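Local coordinates for 1-carboxybiuret hydrolase subunit AtzE (Pseudomonas sp., PDB 6C62), which hydrolyses 1-carboxybiuret to urea-1,3-dicarboxylate and ammonia in the bacterial degradation of atrazine, at residues T137-D142 with D422-G427. Sequence-based numbering, arbitrary orientation.
Sequences TRNPHD and DGMPIG
In this amidase-family fold an Asx turn, set within a type I beta turn from Asn139 to Asp142, receives the side chain of Met424 from the loop leading into strand 426-432 of the large mixed sheet. Met424 bends at both chi2 and chi3 (-61° and -75°), which brings its methyl CE to the amide of Asn139, 3.8 Å from ND2; the methionine and the asparagine reach toward each other. Further back, SD rests against the beta carbons of two turn residues, 4.0 Å from CB of Asp142 and 4.1 Å from CB of His141. Three hydrogen bonds fix which way round the amide sits: OD1 of Asn139 takes the backbone N-H of His141 at 2.9 Å, the donor lying in the carbonyl plane and meeting a lone pair, while ND2 donates to the carbonyls of Leu181 and Ile146. A leucine here would probably leave the N-H of His141 and both carbonyls without these partners, freeing the turn to shift under the methionine. The carboxylate of Asp142 is held chiefly by Gly144, and OD2 adds a salt bridge to NE of Arg145. The His141 ring, tethered through NE2 to the carbonyl of Cys182, meets the proline ring obliquely, its CD2 4.2 Å from CG of Pro425.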
loop_
_atom_site.group_PDB
_atom_site.type_symbol
_atom_site.label_atom_id
_atom_site.label_comp_id
_atom_site.label_asym_id
_atom_site.label_seq_id
_atom_site.Cartn_x
_atom_site.Cartn_y
_atom_site.Cartn_z
ATOM N N THR A 137 -2.570 34.553 -3.994
ATOM C CA THR A 137 -3.711 34.777 -4.906
ATOM C C THR A 137 -4.828 35.434 -4.123
ATOM O O THR A 137 -5.110 35.029 -3.002
ATOM C CB THR A 137 -4.164 33.463 -5.528
ATOM O OG1 THR A 137 -3.127 32.983 -6.397
ATOM C CG2 THR A 137 -5.417 33.655 -6.367
ATOM N N ARG A 138 -5.490 36.427 -4.702
ATOM C CA ARG A 138 -6.491 37.206 -3.970
ATOM C C ARG A 138 -7.888 36.855 -4.426
ATOM O O ARG A 138 -8.147 36.644 -5.619
ATOM C CB ARG A 138 -6.237 38.704 -4.115
ATOM C CG ARG A 138 -4.890 39.161 -3.558
ATOM C CD ARG A 138 -4.650 40.684 -3.753
ATOM N NE ARG A 138 -3.384 41.026 -3.098
ATOM C CZ ARG A 138 -3.248 41.339 -1.806
ATOM N NH1 ARG A 138 -4.282 41.460 -0.960
ATOM N NH2 ARG A 138 -2.001 41.505 -1.334
ATOM N N ASN A 139 -8.826 36.821 -3.486
ATOM C CA ASN A 139 -10.211 36.513 -3.797
ATOM C C ASN A 139 -10.812 37.613 -4.654
ATOM O O ASN A 139 -10.866 38.768 -4.216
ATOM C CB ASN A 139 -10.994 36.380 -2.502
ATOM C CG ASN A 139 -12.276 35.650 -2.682
ATOM O OD1 ASN A 139 -13.094 36.039 -3.513
ATOM N ND2 ASN A 139 -12.475 34.572 -1.904
ATOM N N PRO A 140 -11.336 37.293 -5.844
ATOM C CA PRO A 140 -11.948 38.336 -6.664
ATOM C C PRO A 140 -13.179 38.970 -6.075
ATOM O O PRO A 140 -13.487 40.058 -6.476
ATOM C CB PRO A 140 -12.309 37.575 -7.960
ATOM C CG PRO A 140 -11.357 36.473 -8.012
ATOM C CD PRO A 140 -11.253 36.041 -6.593
ATOM N N HIS A 141 -13.865 38.325 -5.145
ATOM C CA HIS A 141 -15.015 38.983 -4.469
ATOM C C HIS A 141 -14.591 39.963 -3.372
ATOM O O HIS A 141 -15.413 40.791 -2.929
ATOM C CB HIS A 141 -15.982 37.955 -3.877
ATOM C CG HIS A 141 -16.508 36.993 -4.903
ATOM N ND1 HIS A 141 -17.218 37.403 -6.005
ATOM C CD2 HIS A 141 -16.326 35.651 -5.047
ATOM C CE1 HIS A 141 -17.521 36.350 -6.750
ATOM N NE2 HIS A 141 -16.978 35.272 -6.200
ATOM N N ASP A 142 -13.354 39.854 -2.888
ATOM C CA ASP A 142 -12.806 40.805 -1.914
ATOM C C ASP A 142 -11.322 40.542 -1.838
ATOM O O ASP A 142 -10.863 39.559 -1.188
ATOM C CB ASP A 142 -13.494 40.618 -0.571
ATOM C CG ASP A 142 -12.923 41.521 0.547
ATOM O OD1 ASP A 142 -11.843 42.114 0.405
ATOM O OD2 ASP A 142 -13.570 41.608 1.612
ATOM N N ASP A 422 -21.461 39.132 4.942
ATOM C CA ASP A 422 -20.676 40.176 4.225
ATOM C C ASP A 422 -20.633 39.988 2.695
ATOM O O ASP A 422 -19.671 40.384 2.033
ATOM C CB ASP A 422 -19.250 40.294 4.770
ATOM C CG ASP A 422 -19.223 40.662 6.239
ATOM O OD1 ASP A 422 -19.688 39.822 7.030
ATOM O OD2 ASP A 422 -18.767 41.762 6.613
ATOM N N GLY A 423 -21.677 39.385 2.145
ATOM C CA GLY A 423 -21.733 39.075 0.720
ATOM C C GLY A 423 -20.745 38.027 0.217
ATOM O O GLY A 423 -20.593 37.908 -0.990
ATOM N N MET A 424 -20.084 37.267 1.105
ATOM C CA MET A 424 -19.080 36.269 0.664
ATOM C C MET A 424 -19.720 34.900 0.461
ATOM O O MET A 424 -20.686 34.529 1.164
ATOM C CB MET A 424 -17.906 36.189 1.639
ATOM C CG MET A 424 -17.043 37.442 1.730
ATOM S SD MET A 424 -16.254 37.880 0.174
ATOM C CE MET A 424 -14.930 36.676 0.047
ATOM N N PRO A 425 -19.208 34.131 -0.512
ATOM C CA PRO A 425 -19.832 32.820 -0.725
ATOM C C PRO A 425 -19.325 31.720 0.262
ATOM O O PRO A 425 -18.341 31.901 0.977
ATOM C CB PRO A 425 -19.429 32.477 -2.160
ATOM C CG PRO A 425 -18.094 33.083 -2.289
ATOM C CD PRO A 425 -18.115 34.377 -1.456
ATOM N N ILE A 426 -20.033 30.605 0.254
ATOM C CA ILE A 426 -19.601 29.399 0.932
ATOM C C ILE A 426 -20.169 28.212 0.188
ATOM O O ILE A 426 -21.263 28.265 -0.342
ATOM C CB ILE A 426 -19.940 29.448 2.435
ATOM C CG1 ILE A 426 -19.037 28.527 3.224
ATOM C CG2 ILE A 426 -21.394 29.130 2.652
ATOM C CD1 ILE A 426 -19.098 28.775 4.717
ATOM N N GLY A 427 -19.381 27.148 0.058
ATOM C CA GLY A 427 -19.772 26.025 -0.749
ATOM C C GLY A 427 -20.441 24.922 0.047
ATOM O O GLY A 427 -20.247 24.813 1.283
#